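Local coordinates for protein phiAB6 tailspike (Unidentified phage, PDB 5JS4) that fragments the exopolysaccharide of Acinetobacter baumannii, serving phage phiAB6 as a trimeric, beta-helical tailspike, at residues F694-R699 with F711-T716; I654-P659 with A671-Q676; F249-D254 with A261-Y266; T257-A262 with G282-K287; L478-A483 with N515-V520. All coordinates share one frame; numbering follows the deposited sequence.

Contact 1. Residues F694-R699 with F711-T716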
# COMPACT_ATOMS: atom_id res chain seq x y z
N PHE A 694 -9.54 -59.52 6.58
CA PHE A 694 -8.97 -60.76 6.08
C PHE A 694 -8.38 -61.59 7.21
O PHE A 694 -8.05 -61.06 8.28
CB PHE A 694 -7.92 -60.50 4.98
CG PHE A 694 -6.77 -59.62 5.40
CD1 PHE A 694 -6.88 -58.23 5.34
CD2 PHE A 694 -5.56 -60.17 5.81
CE1 PHE A 694 -5.81 -57.42 5.71
CE2 PHE A 694 -4.49 -59.36 6.18
CZ PHE A 694 -4.62 -57.98 6.13
N LYS A 695 -8.30 -62.90 6.97
CA LYS A 695 -7.67 -63.84 7.88
C LYS A 695 -6.26 -64.14 7.40
O LYS A 695 -6.00 -64.18 6.20
CB LYS A 695 -8.45 -65.15 7.96
CG LYS A 695 -9.86 -65.00 8.53
CD LYS A 695 -10.48 -66.36 8.79
CE LYS A 695 -11.90 -66.25 9.31
NZ LYS A 695 -12.50 -67.59 9.57
N VAL A 696 -5.36 -64.34 8.36
CA VAL A 696 -4.00 -64.80 8.10
C VAL A 696 -3.86 -66.18 8.74
O VAL A 696 -4.18 -66.35 9.91
CB VAL A 696 -2.96 -63.85 8.71
CG1 VAL A 696 -1.55 -64.32 8.38
CG2 VAL A 696 -3.18 -62.43 8.21
N PHE A 697 -3.38 -67.13 7.95
CA PHE A 697 -3.14 -68.51 8.38
C PHE A 697 -1.64 -68.73 8.40
O PHE A 697 -0.97 -68.44 7.41
CB PHE A 697 -3.76 -69.51 7.40
CG PHE A 697 -5.27 -69.47 7.34
CD1 PHE A 697 -5.93 -68.41 6.73
CD2 PHE A 697 -6.02 -70.52 7.85
CE1 PHE A 697 -7.31 -68.38 6.66
CE2 PHE A 697 -7.40 -70.50 7.77
CZ PHE A 697 -8.05 -69.43 7.18
N TRP A 698 -1.11 -69.24 9.51
CA TRP A 698 0.32 -69.50 9.66
C TRP A 698 0.59 -70.99 9.83
O TRP A 698 -0.06 -71.64 10.65
CB TRP A 698 0.86 -68.79 10.89
CG TRP A 698 0.98 -67.30 10.77
CD1 TRP A 698 0.17 -66.37 11.34
CD2 TRP A 698 2.00 -66.58 10.08
NE1 TRP A 698 0.61 -65.10 11.04
CE2 TRP A 698 1.73 -65.21 10.26
CE3 TRP A 698 3.11 -66.96 9.31
CZ2 TRP A 698 2.54 -64.21 9.71
CZ3 TRP A 698 3.91 -65.97 8.76
CH2 TRP A 698 3.62 -64.62 8.96
N ARG A 699 1.57 -71.51 9.10
CA ARG A 699 1.92 -72.92 9.18
C ARG A 699 3.43 -73.13 9.25
O ARG A 699 4.21 -72.34 8.71
CB ARG A 699 1.34 -73.69 7.99
CG ARG A 699 -0.18 -73.68 7.95
CD ARG A 699 -0.73 -74.42 6.75
NE ARG A 699 -2.19 -74.30 6.68
CZ ARG A 699 -2.85 -73.25 6.17
NH1 ARG A 699 -2.20 -72.21 5.66
NH2 ARG A 699 -4.18 -73.26 6.16
N PHE A 711 3.42 -60.66 14.87
CA PHE A 711 3.63 -60.47 13.43
C PHE A 711 2.92 -59.21 12.95
O PHE A 711 1.96 -58.74 13.56
CB PHE A 711 3.17 -61.69 12.62
CG PHE A 711 1.68 -61.92 12.62
CD1 PHE A 711 1.09 -62.67 13.62
CD2 PHE A 711 0.87 -61.40 11.62
CE1 PHE A 711 -0.28 -62.90 13.63
CE2 PHE A 711 -0.49 -61.62 11.62
CZ PHE A 711 -1.07 -62.37 12.62
N THR A 712 3.42 -58.69 11.84
CA THR A 712 2.93 -57.47 11.22
C THR A 712 2.13 -57.80 9.97
O THR A 712 2.40 -58.80 9.30
CB THR A 712 4.13 -56.59 10.81
OG1 THR A 712 4.85 -56.20 11.99
CG2 THR A 712 3.72 -55.36 10.03
N VAL A 713 1.13 -56.97 9.68
CA VAL A 713 0.50 -56.94 8.37
C VAL A 713 0.53 -55.51 7.83
O VAL A 713 0.54 -54.54 8.59
CB VAL A 713 -0.95 -57.48 8.38
CG1 VAL A 713 -1.00 -58.86 9.01
CG2 VAL A 713 -1.91 -56.53 9.08
N ALA A 714 0.54 -55.39 6.51
CA ALA A 714 0.41 -54.10 5.84
C ALA A 714 -0.64 -54.26 4.76
O ALA A 714 -0.63 -55.24 4.02
CB ALA A 714 1.74 -53.68 5.23
N PHE A 715 -1.58 -53.32 4.70
CA PHE A 715 -2.63 -53.40 3.70
C PHE A 715 -3.17 -52.03 3.32
O PHE A 715 -2.97 -51.05 4.05
CB PHE A 715 -3.77 -54.33 4.16
CG PHE A 715 -4.55 -53.83 5.34
CD1 PHE A 715 -4.04 -53.93 6.63
CD2 PHE A 715 -5.83 -53.30 5.17
CE1 PHE A 715 -4.77 -53.48 7.72
CE2 PHE A 715 -6.56 -52.85 6.26
CZ PHE A 715 -6.03 -52.94 7.54
N THR A 716 -3.83 -51.98 2.17
CA THR A 716 -4.48 -50.77 1.71
C THR A 716 -5.98 -51.02 1.60
O THR A 716 -6.42 -52.15 1.38
CB THR A 716 -3.94 -50.29 0.35
OG1 THR A 716 -4.26 -51.24 -0.67
CG2 THR A 716 -2.44 -50.09 0.41

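Contact 2. Residues I654-P659 with A671-Q676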
# COMPACT_ATOMS: atom_id res chain seq x y z
N ILE A 654 -2.39 -56.45 -0.09
CA ILE A 654 -2.13 -57.08 1.21
C ILE A 654 -0.74 -57.68 1.26
O ILE A 654 -0.36 -58.49 0.41
CB ILE A 654 -3.15 -58.18 1.54
CG1 ILE A 654 -4.56 -57.59 1.58
CG2 ILE A 654 -2.81 -58.84 2.88
CD1 ILE A 654 -5.67 -58.62 1.71
N VAL A 655 0.01 -57.29 2.28
CA VAL A 655 1.33 -57.84 2.55
C VAL A 655 1.34 -58.29 4.00
O VAL A 655 0.97 -57.54 4.89
CB VAL A 655 2.42 -56.77 2.32
CG1 VAL A 655 3.78 -57.30 2.73
CG2 VAL A 655 2.43 -56.33 0.86
N VAL A 656 1.75 -59.53 4.23
CA VAL A 656 1.95 -60.02 5.59
C VAL A 656 3.44 -59.98 5.90
O VAL A 656 4.28 -60.33 5.06
CB VAL A 656 1.34 -61.42 5.79
CG1 VAL A 656 1.72 -62.02 7.13
CG2 VAL A 656 -0.18 -61.34 5.69
N GLY A 657 3.75 -59.54 7.11
CA GLY A 657 5.12 -59.37 7.55
C GLY A 657 5.71 -60.61 8.18
O GLY A 657 5.27 -61.73 7.95
N SER A 658 6.71 -60.38 9.01
CA SER A 658 7.62 -61.41 9.49
C SER A 658 7.20 -61.94 10.85
O SER A 658 6.89 -61.15 11.73
CB SER A 658 8.99 -60.76 9.63
OG SER A 658 9.31 -60.07 8.44
N PRO A 659 7.18 -63.28 11.04
CA PRO A 659 6.74 -63.79 12.34
C PRO A 659 7.87 -63.91 13.36
O PRO A 659 8.98 -64.36 13.04
CB PRO A 659 6.22 -65.18 12.00
CG PRO A 659 7.08 -65.62 10.86
CD PRO A 659 7.37 -64.38 10.07
N ALA A 671 7.75 -69.37 9.55
CA ALA A 671 6.43 -69.90 9.25
C ALA A 671 5.97 -69.35 7.91
O ALA A 671 6.47 -68.32 7.45
CB ALA A 671 5.44 -69.54 10.34
N THR A 672 5.01 -70.03 7.31
CA THR A 672 4.50 -69.70 5.99
C THR A 672 3.05 -69.26 6.12
O THR A 672 2.28 -69.92 6.81
CB THR A 672 4.59 -70.93 5.07
OG1 THR A 672 5.96 -71.32 4.94
CG2 THR A 672 4.00 -70.65 3.68
N HIS A 673 2.69 -68.16 5.46
CA HIS A 673 1.33 -67.63 5.55
C HIS A 673 0.53 -67.75 4.26
O HIS A 673 1.07 -67.83 3.16
CB HIS A 673 1.32 -66.16 6.00
CG HIS A 673 2.19 -65.25 5.17
ND1 HIS A 673 1.76 -64.67 4.00
CD2 HIS A 673 3.46 -64.83 5.36
CE1 HIS A 673 2.73 -63.93 3.50
NE2 HIS A 673 3.78 -64.01 4.30
N GLY A 674 -0.78 -67.79 4.44
CA GLY A 674 -1.74 -67.59 3.37
C GLY A 674 -2.85 -66.74 3.94
O GLY A 674 -2.96 -66.59 5.16
N ILE A 675 -3.68 -66.16 3.07
CA ILE A 675 -4.78 -65.33 3.52
C ILE A 675 -6.13 -65.79 2.98
O ILE A 675 -6.22 -66.60 2.05
CB ILE A 675 -4.56 -63.83 3.22
CG1 ILE A 675 -4.24 -63.60 1.74
CG2 ILE A 675 -3.45 -63.27 4.10
CD1 ILE A 675 -4.43 -62.16 1.31
N GLN A 676 -7.18 -65.27 3.61
CA GLN A 676 -8.56 -65.47 3.17
C GLN A 676 -9.32 -64.21 3.51
O GLN A 676 -9.19 -63.69 4.61
CB GLN A 676 -9.17 -66.66 3.89
CG GLN A 676 -10.60 -66.98 3.48
CD GLN A 676 -11.15 -68.14 4.27
OE1 GLN A 676 -11.47 -67.99 5.45
NE2 GLN A 676 -11.24 -69.30 3.64

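Contact 3. Residues F249-D254 with A261-Y266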
# COMPACT_ATOMS: atom_id res chain seq x y z
N PHE A 249 -4.37 44.31 11.49
CA PHE A 249 -4.66 44.57 12.90
C PHE A 249 -3.43 45.03 13.68
O PHE A 249 -3.42 44.98 14.91
CB PHE A 249 -5.31 43.33 13.51
CG PHE A 249 -6.62 42.99 12.88
CD1 PHE A 249 -6.68 42.21 11.73
CD2 PHE A 249 -7.80 43.51 13.39
CE1 PHE A 249 -7.89 41.92 11.13
CE2 PHE A 249 -9.01 43.23 12.79
CZ PHE A 249 -9.06 42.44 11.66
N GLY A 250 -2.41 45.48 12.96
CA GLY A 250 -1.25 46.11 13.56
C GLY A 250 -0.07 45.21 13.87
O GLY A 250 0.86 45.63 14.57
N ALA A 251 -0.08 43.98 13.37
CA ALA A 251 1.06 43.08 13.54
C ALA A 251 2.26 43.64 12.78
O ALA A 251 2.13 44.08 11.65
CB ALA A 251 0.72 41.68 13.03
N LYS A 252 3.43 43.62 13.42
CA LYS A 252 4.64 44.17 12.83
C LYS A 252 5.50 43.12 12.11
O LYS A 252 6.15 43.43 11.12
CB LYS A 252 5.48 44.88 13.90
CG LYS A 252 4.71 45.93 14.69
CD LYS A 252 4.15 47.02 13.81
CE LYS A 252 3.48 48.11 14.63
NZ LYS A 252 2.91 49.18 13.77
N GLY A 253 5.51 41.89 12.62
CA GLY A 253 6.32 40.82 12.03
C GLY A 253 7.76 41.24 11.87
O GLY A 253 8.37 41.00 10.83
N ASP A 254 8.31 41.87 12.91
CA ASP A 254 9.63 42.50 12.83
C ASP A 254 10.69 41.79 13.67
O ASP A 254 11.79 42.31 13.85
CB ASP A 254 9.52 43.99 13.23
CG ASP A 254 9.06 44.19 14.67
OD1 ASP A 254 8.93 43.19 15.42
OD2 ASP A 254 8.81 45.35 15.05
N ALA A 261 -1.47 40.67 20.60
CA ALA A 261 -2.71 41.46 20.63
C ALA A 261 -3.30 41.63 19.24
O ALA A 261 -4.52 41.55 19.06
CB ALA A 261 -2.46 42.82 21.27
N ALA A 262 -2.45 41.84 18.24
CA ALA A 262 -2.89 41.96 16.85
C ALA A 262 -3.50 40.65 16.34
O ALA A 262 -4.53 40.66 15.68
CB ALA A 262 -1.72 42.38 15.96
N PHE A 263 -2.85 39.54 16.67
CA PHE A 263 -3.37 38.21 16.32
C PHE A 263 -4.73 37.99 16.96
O PHE A 263 -5.66 37.51 16.31
CB PHE A 263 -2.40 37.10 16.75
CG PHE A 263 -1.29 36.82 15.77
CD1 PHE A 263 -0.39 37.81 15.40
CD2 PHE A 263 -1.13 35.55 15.23
CE1 PHE A 263 0.63 37.56 14.50
CE2 PHE A 263 -0.11 35.28 14.33
CZ PHE A 263 0.77 36.29 13.97
N GLN A 264 -4.87 38.36 18.23
CA GLN A 264 -6.15 38.20 18.92
C GLN A 264 -7.23 39.09 18.32
O GLN A 264 -8.38 38.67 18.18
CB GLN A 264 -6.01 38.48 20.42
CG GLN A 264 -7.19 37.96 21.23
CD GLN A 264 -7.36 36.46 21.07
OE1 GLN A 264 -6.48 35.69 21.47
NE2 GLN A 264 -8.47 36.04 20.47
N ALA A 265 -6.87 40.33 17.98
CA ALA A 265 -7.80 41.26 17.35
C ALA A 265 -8.32 40.69 16.03
O ALA A 265 -9.51 40.80 15.72
CB ALA A 265 -7.13 42.61 17.12
N TYR A 266 -7.43 40.08 15.26
CA TYR A 266 -7.81 39.42 14.02
C TYR A 266 -8.89 38.36 14.28
O TYR A 266 -9.91 38.32 13.59
CB TYR A 266 -6.60 38.76 13.36
CG TYR A 266 -6.91 38.06 12.06
CD1 TYR A 266 -7.58 36.85 12.04
CD2 TYR A 266 -6.54 38.63 10.84
CE1 TYR A 266 -7.88 36.22 10.85
CE2 TYR A 266 -6.83 38.00 9.65
CZ TYR A 266 -7.50 36.79 9.66
OH TYR A 266 -7.79 36.16 8.48

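Contact 4. Residues T257-A262 with G282-K287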
# COMPACT_ATOMS: atom_id res chain seq x y z
N THR A 257 8.80 42.99 18.15
CA THR A 257 7.54 43.44 18.73
C THR A 257 6.57 42.28 18.97
O THR A 257 6.37 41.45 18.09
CB THR A 257 6.84 44.46 17.81
OG1 THR A 257 7.77 45.49 17.45
CG2 THR A 257 5.62 45.08 18.48
N ASP A 258 5.96 42.24 20.16
CA ASP A 258 4.93 41.25 20.46
C ASP A 258 3.68 41.55 19.64
O ASP A 258 3.07 42.61 19.79
CB ASP A 258 4.59 41.25 21.96
CG ASP A 258 3.49 40.25 22.32
OD1 ASP A 258 3.31 39.25 21.59
OD2 ASP A 258 2.81 40.46 23.35
N ASP A 259 3.31 40.62 18.77
CA ASP A 259 2.13 40.77 17.92
C ASP A 259 0.90 40.03 18.44
O ASP A 259 -0.12 39.96 17.76
CB ASP A 259 2.44 40.28 16.49
CG ASP A 259 3.39 41.20 15.75
OD1 ASP A 259 3.40 42.42 16.01
OD2 ASP A 259 4.12 40.70 14.87
N SER A 260 0.97 39.49 19.66
CA SER A 260 -0.13 38.66 20.18
C SER A 260 -1.47 39.40 20.21
O SER A 260 -2.50 38.81 19.86
CB SER A 260 0.21 38.11 21.57
OG SER A 260 0.42 39.15 22.51
N ALA A 261 -1.47 40.67 20.60
CA ALA A 261 -2.71 41.46 20.63
C ALA A 261 -3.30 41.63 19.24
O ALA A 261 -4.52 41.55 19.06
CB ALA A 261 -2.46 42.82 21.27
N ALA A 262 -2.45 41.84 18.24
CA ALA A 262 -2.89 41.96 16.85
C ALA A 262 -3.50 40.65 16.34
O ALA A 262 -4.53 40.66 15.68
CB ALA A 262 -1.72 42.38 15.96
N GLY A 282 7.41 38.39 7.23
CA GLY A 282 7.48 38.73 8.64
C GLY A 282 7.83 37.59 9.57
O GLY A 282 7.40 36.45 9.38
N ARG A 283 8.62 37.93 10.58
CA ARG A 283 8.92 37.04 11.68
C ARG A 283 8.07 37.54 12.85
O ARG A 283 8.43 38.52 13.52
CB ARG A 283 10.41 37.09 12.00
CG ARG A 283 10.85 36.16 13.11
CD ARG A 283 12.35 35.93 13.06
NE ARG A 283 12.79 34.97 14.07
CZ ARG A 283 13.99 34.39 14.09
NH1 ARG A 283 14.90 34.67 13.15
NH2 ARG A 283 14.29 33.54 15.06
N TYR A 284 6.94 36.89 13.06
CA TYR A 284 5.92 37.37 13.99
C TYR A 284 6.14 36.84 15.40
O TYR A 284 5.97 35.65 15.66
CB TYR A 284 4.52 36.98 13.49
CG TYR A 284 4.10 37.65 12.20
CD1 TYR A 284 4.39 37.08 10.96
CD2 TYR A 284 3.41 38.86 12.21
CE1 TYR A 284 4.00 37.69 9.78
CE2 TYR A 284 3.02 39.48 11.04
CZ TYR A 284 3.31 38.89 9.83
OH TYR A 284 2.92 39.51 8.66
N ILE A 285 6.52 37.74 16.31
CA ILE A 285 6.78 37.37 17.70
C ILE A 285 5.47 37.29 18.47
O ILE A 285 4.63 38.19 18.38
CB ILE A 285 7.71 38.38 18.40
CG1 ILE A 285 9.02 38.58 17.62
CG2 ILE A 285 8.00 37.96 19.83
CD1 ILE A 285 9.80 37.31 17.33
N LEU A 286 5.30 36.21 19.23
CA LEU A 286 4.17 36.04 20.13
C LEU A 286 4.68 35.80 21.54
O LEU A 286 5.41 34.83 21.78
CB LEU A 286 3.30 34.86 19.70
CG LEU A 286 2.62 35.00 18.34
CD1 LEU A 286 1.94 33.70 17.96
CD2 LEU A 286 1.61 36.14 18.33
N LYS A 287 4.31 36.68 22.47
CA LYS A 287 4.70 36.54 23.89
C LYS A 287 3.53 36.15 24.79
O LYS A 287 3.71 35.95 25.99
CB LYS A 287 5.32 37.85 24.39
CG LYS A 287 6.54 38.30 23.60
CD LYS A 287 7.23 39.48 24.25
CE LYS A 287 8.40 39.95 23.40
NZ LYS A 287 9.11 41.10 24.02
O HOH W 1 6.86 40.73 15.43

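Contact 5. Residues L478-A483 with N515-V520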
# COMPACT_ATOMS: atom_id res chain seq x y z
N LEU A 478 7.59 1.43 16.67
CA LEU A 478 6.21 1.42 17.12
C LEU A 478 6.17 0.74 18.48
O LEU A 478 6.62 -0.40 18.62
CB LEU A 478 5.31 0.68 16.12
CG LEU A 478 3.83 0.54 16.48
CD1 LEU A 478 3.13 1.89 16.51
CD2 LEU A 478 3.14 -0.40 15.50
N GLU A 479 5.62 1.45 19.45
CA GLU A 479 5.61 1.05 20.85
C GLU A 479 4.15 1.01 21.31
O GLU A 479 3.52 2.05 21.47
CB GLU A 479 6.42 2.08 21.63
CG GLU A 479 6.50 1.91 23.13
CD GLU A 479 7.39 2.97 23.78
OE1 GLU A 479 7.43 3.02 25.02
OE2 GLU A 479 8.04 3.76 23.06
N VAL A 480 3.61 -0.20 21.49
CA VAL A 480 2.23 -0.38 21.94
C VAL A 480 2.26 -1.00 23.33
O VAL A 480 2.79 -2.09 23.51
CB VAL A 480 1.42 -1.26 20.97
CG1 VAL A 480 -0.05 -1.28 21.36
CG2 VAL A 480 1.58 -0.77 19.53
N THR A 481 1.70 -0.29 24.31
CA THR A 481 1.91 -0.64 25.72
C THR A 481 0.90 -1.64 26.29
O THR A 481 1.21 -2.36 27.24
CB THR A 481 1.93 0.62 26.61
OG1 THR A 481 0.63 1.23 26.61
CG2 THR A 481 2.97 1.62 26.13
N GLY A 482 -0.31 -1.68 25.73
CA GLY A 482 -1.36 -2.56 26.24
C GLY A 482 -1.14 -4.02 25.89
O GLY A 482 -0.67 -4.34 24.79
N ALA A 483 -1.48 -4.91 26.82
CA ALA A 483 -1.34 -6.35 26.59
C ALA A 483 -2.31 -6.81 25.51
O ALA A 483 -3.51 -6.52 25.59
CB ALA A 483 -1.60 -7.11 27.89
N ASN A 515 0.94 -11.46 23.25
CA ASN A 515 1.51 -10.11 23.09
C ASN A 515 2.34 -9.91 21.83
O ASN A 515 3.27 -9.11 21.81
CB ASN A 515 2.33 -9.71 24.33
CG ASN A 515 1.47 -9.37 25.53
OD1 ASN A 515 0.36 -8.85 25.38
ND2 ASN A 515 1.98 -9.63 26.73
N ASN A 516 2.02 -10.63 20.76
CA ASN A 516 2.58 -10.30 19.45
C ASN A 516 1.98 -8.98 18.98
O ASN A 516 0.86 -8.64 19.36
CB ASN A 516 2.26 -11.36 18.41
CG ASN A 516 2.86 -12.71 18.75
OD1 ASN A 516 4.08 -12.84 18.85
ND2 ASN A 516 2.01 -13.71 18.92
N TYR A 517 2.73 -8.25 18.17
CA TYR A 517 2.17 -7.12 17.44
C TYR A 517 1.40 -7.72 16.27
O TYR A 517 1.98 -8.09 15.25
CB TYR A 517 3.26 -6.16 16.98
CG TYR A 517 3.76 -5.20 18.05
CD1 TYR A 517 3.87 -5.60 19.38
CD2 TYR A 517 4.14 -3.90 17.72
CE1 TYR A 517 4.34 -4.72 20.35
CE2 TYR A 517 4.61 -3.03 18.68
CZ TYR A 517 4.70 -3.44 20.00
OH TYR A 517 5.17 -2.58 20.96
N GLY A 518 0.10 -7.86 16.46
CA GLY A 518 -0.75 -8.60 15.53
C GLY A 518 -0.97 -7.88 14.22
O GLY A 518 -1.27 -6.68 14.19
N GLY A 519 -0.84 -8.62 13.13
CA GLY A 519 -1.13 -8.10 11.81
C GLY A 519 -0.45 -8.87 10.70
O GLY A 519 0.24 -9.88 10.93
N VAL A 520 -0.66 -8.39 9.49
CA VAL A 520 0.04 -8.88 8.32
C VAL A 520 1.26 -7.99 8.11
O VAL A 520 1.17 -6.78 8.31
CB VAL A 520 -0.88 -8.90 7.07
CG1 VAL A 520 -1.34 -7.50 6.67
CG2 VAL A 520 -0.20 -9.59 5.90

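Contact 1. Residues F694-R699 with F711-T716
Trp-698 turns the edge of its indole onto the flat of the Phe-711 ring, an edge-to-face pair that closes one end of the contact. With CG set between the backbone N and the carbonyl carbon (chi1 68°), Phe-711 holds its ring up to the indole and can be followed outward. Its CB lies against the benzo part of the indole, 3.9 Å from Trp-698 CZ2. CG comes next and is shared between Trp-698 NE1 and CZ2; CD2 has the same two neighbours and sits at the indole edge, in its plane. CD1, CE1, CE2 and CZ all lie at similar distances beneath Trp-698 NE1, Phe-711 CE1 nearest at 3.5 Å; the nitrogen stands 3.3 Å above the Phe-711 ring plane, over its centre, and the two ring planes are 69° apart. Val-696 packs against both rings: its CG1 lies over one face of the Trp-698 indole, toward the rim, and 4.3 Å from Phe-711 CE2. Its other methyl, CG2, meets Val-713 CG1 in the middle of the contact. At the far end a second edge-to-face pair forms, in which Phe-694 CE1 lies 3.8 Å from Phe-715 CG, over the rim of that ring, while Phe-694 CZ reaches Val-713 CG2. All six side chains are buried. The strands cross at 142° between their N-to-C directions and belong to facing sheets: 690-699 is bonded to strands 636-641 and 672-678, whereas 708-715 runs between strands 602-615 and 654-661.

Contact 2. Residues I654-P659 with A671-Q676
Two facing antiparallel sheets form a beta-sandwich near the C-terminus, and between them Ile-654, Val-656 and Pro-659 of one sheet meet Ile-675 and His-673 of the other, and Ala-671 just before its strand. The middle pair is a CH-pi contact. Val-656 CB stands over the centre of the His-673 imidazole, 3.7 Å from the ring centroid and only 10° off the ring normal. The two side chains come from opposite directions, so the valine sits on the flat of the ring. With CG1 anti to the backbone N (chi1 171°), Val-656 brings that methyl to 3.7 Å from His-673 CD2 and sends CG2 toward Ile-675. There the branches slide past each other, Val-656 CG2 lying 4.1 Å from Ile-675 CG2. Further along, the ends of the two isoleucines touch obliquely, Ile-654 CD1 to Ile-675 CD1 at 3.8 Å. At the other end the ring of Pro-659 rests on Ala-671, its CG 4.3 Å from Ala-671 CB. The same proline helps bury Ala-671 N, which has no polar partner in the model. Trp-698, from the strand beside His-673, also packs on Val-656 and Pro-659. Other subunits crowd in as well: Ile-654 N bonds to Thr-712 OG1 of the second subunit, and Pro-659 packs on His-673 of the third. Side chains meeting between two facing sheets, mostly apolar but here with an imidazole among them, are typical of a beta-sandwich interior, here continued into the contacts between the chains of the trimer.

Contact 3. Residues F249-D254 with A261-Y266
Phe-249 lays the face of its ring on the backbone of the helix at Ala-265 and Tyr-266. Tyr-266 CA lies over the ring centre in a CH-pi contact, 3.7 Å from the centroid. This pose follows from the phenylalanine's first torsion (chi1 -63°), which sets CG beside its own backbone N. Tyr-266 has CG anti to its N instead, and its side chain crosses that of Phe-249 at about a right angle, bringing CD2 to 3.6 Å from Phe-249 CE1. Its hydroxyl bonds to Asn-275 O. Ala-265 CB supports Phe-249 CD2 at 3.9 Å. Helix 260-268 probably caps the N-terminal end of the beta-helix, as a helix does in pectate lyase-like relatives. The small residue Ala-262 allows the loop to come close: its CB lies 3.3 Å from Phe-249 O and 3.5 Å from Ala-251 N. Gly-250, at positive phi (94°), makes the turn between these two loop residues. Ala-251 CB then meets Ala-262 CB at 3.9 Å. Phe-263 starts away from the loop, yet its ring end swings back to Ala-251 CB and beds on Leu-276 and Leu-286. Tyr-232 of the third subunit meets Phe-249 edge-to-face.

Contact 4. Residues T257-A262 with G282-K287
Asp-258 and Asp-259 grip the end of strand 282-286 at Ile-285 and the following Lys-287 through two short bonds, the tight part of the contact. Asp-259 N donates to Ile-285 O at 2.8 Å, almost straight (171°). CG anti to the backbone N (chi1 179°) carries the Asp-258 carboxylate to Lys-287 N, which OD1 receives at 2.9 Å. Ser-260 N reaches the same oxygen from the opposite face of the carboxylate, both donors standing well out of its plane. The Ser-260 N bond makes an Asx turn, and Ser-260 OG adds a further bond to Asp-258 OD2, so the carboxylate can hardly rotate. This turn leads into helix 260-268, the probable N-terminal cap of the beta-helix, and ties it to strand 282-286. Leu-286 CD2 packs 3.6 Å from Ser-260 CA. Asp-259 holds the N-cap position, but its carboxylate makes no capping bond and instead accepts from Lys-252 N and Gly-253 N. Beside Thr-257 a water joins in, accepting from Ile-285 N at 3.1 Å and lying within bonding distance of Thr-257 O and Asp-259 OD2. On the looser, partly exposed side the extended Lys-287 chain runs obliquely past Asp-258, its NZ staying 6.4 Å from Asp-258 OD2.

Contact 5. Residues L478-A483 with N515-V520
Asn-515 begins the contact from an exposed turn, its amide oxygen OD1 lying 3.3 Å from Ala-483 CA and 3.6 Å from Ala-483 CB. The same oxygen accepts a hydrogen bond from Asn-484 N, which holds the amide over the bend that follows strand 478-480. Asn-516 turns the other way: its ND2 binds Asn-531 O and its backbone bonds to Ala-532, two residues that line a malonic acid site. Tyr-517 carries most of the contact. With CG beside the backbone N (chi1 -80°), its ring extends to the strand, and the hydroxyl oxygen accepts Val-480 N at 2.9 Å along a practically straight line (178°). Strand 478-480 is the last of an eight-stranded parallel sheet forming one face of the beta-helix. Glu-479 and Thr-481 bond back to the preceding strand 451-453, and the phenol takes up an amide N-H on the edge where, in a longer sheet, a next strand would probably pair. Leu-478 O meets the ring at its edge, 3.3 Å from Tyr-517 CE2. The same ring carbon also meets two apolar branches, Val-480 CG2 at 3.9 Å and Leu-478 CG at 4.3 Å. Beyond the tyrosine the segment turns away from strand 478-480. Gly-519 enters strand 519-523, which pairs in parallel with strand 489-491, and Val-520 packs on Ser-523 of the second subunit.

How the contacts relate
Along the chain the order is contact 3, contact 4, contact 5, contact 2 and contact 1. Contacts 3 and 4, with centres about 6 Å apart, share Ala-261 and Ala-262 of helix 260-268 and probably help close the N-terminal end of the beta-helix. Contact 5 lies on the shaft, its centre about 44 Å from that of contact 4 and about 57 Å from that of contact 1. Contacts 1 and 2, with centres about 5 Å apart, join the same two sheets of the C-terminal sandwich, through neighbouring strands in each. Contacts 1 and 3, about 103 Å between centres, lie on opposite sides of the chain's centre, so the set samples cap, shaft and tip of an elongated trimeric spike.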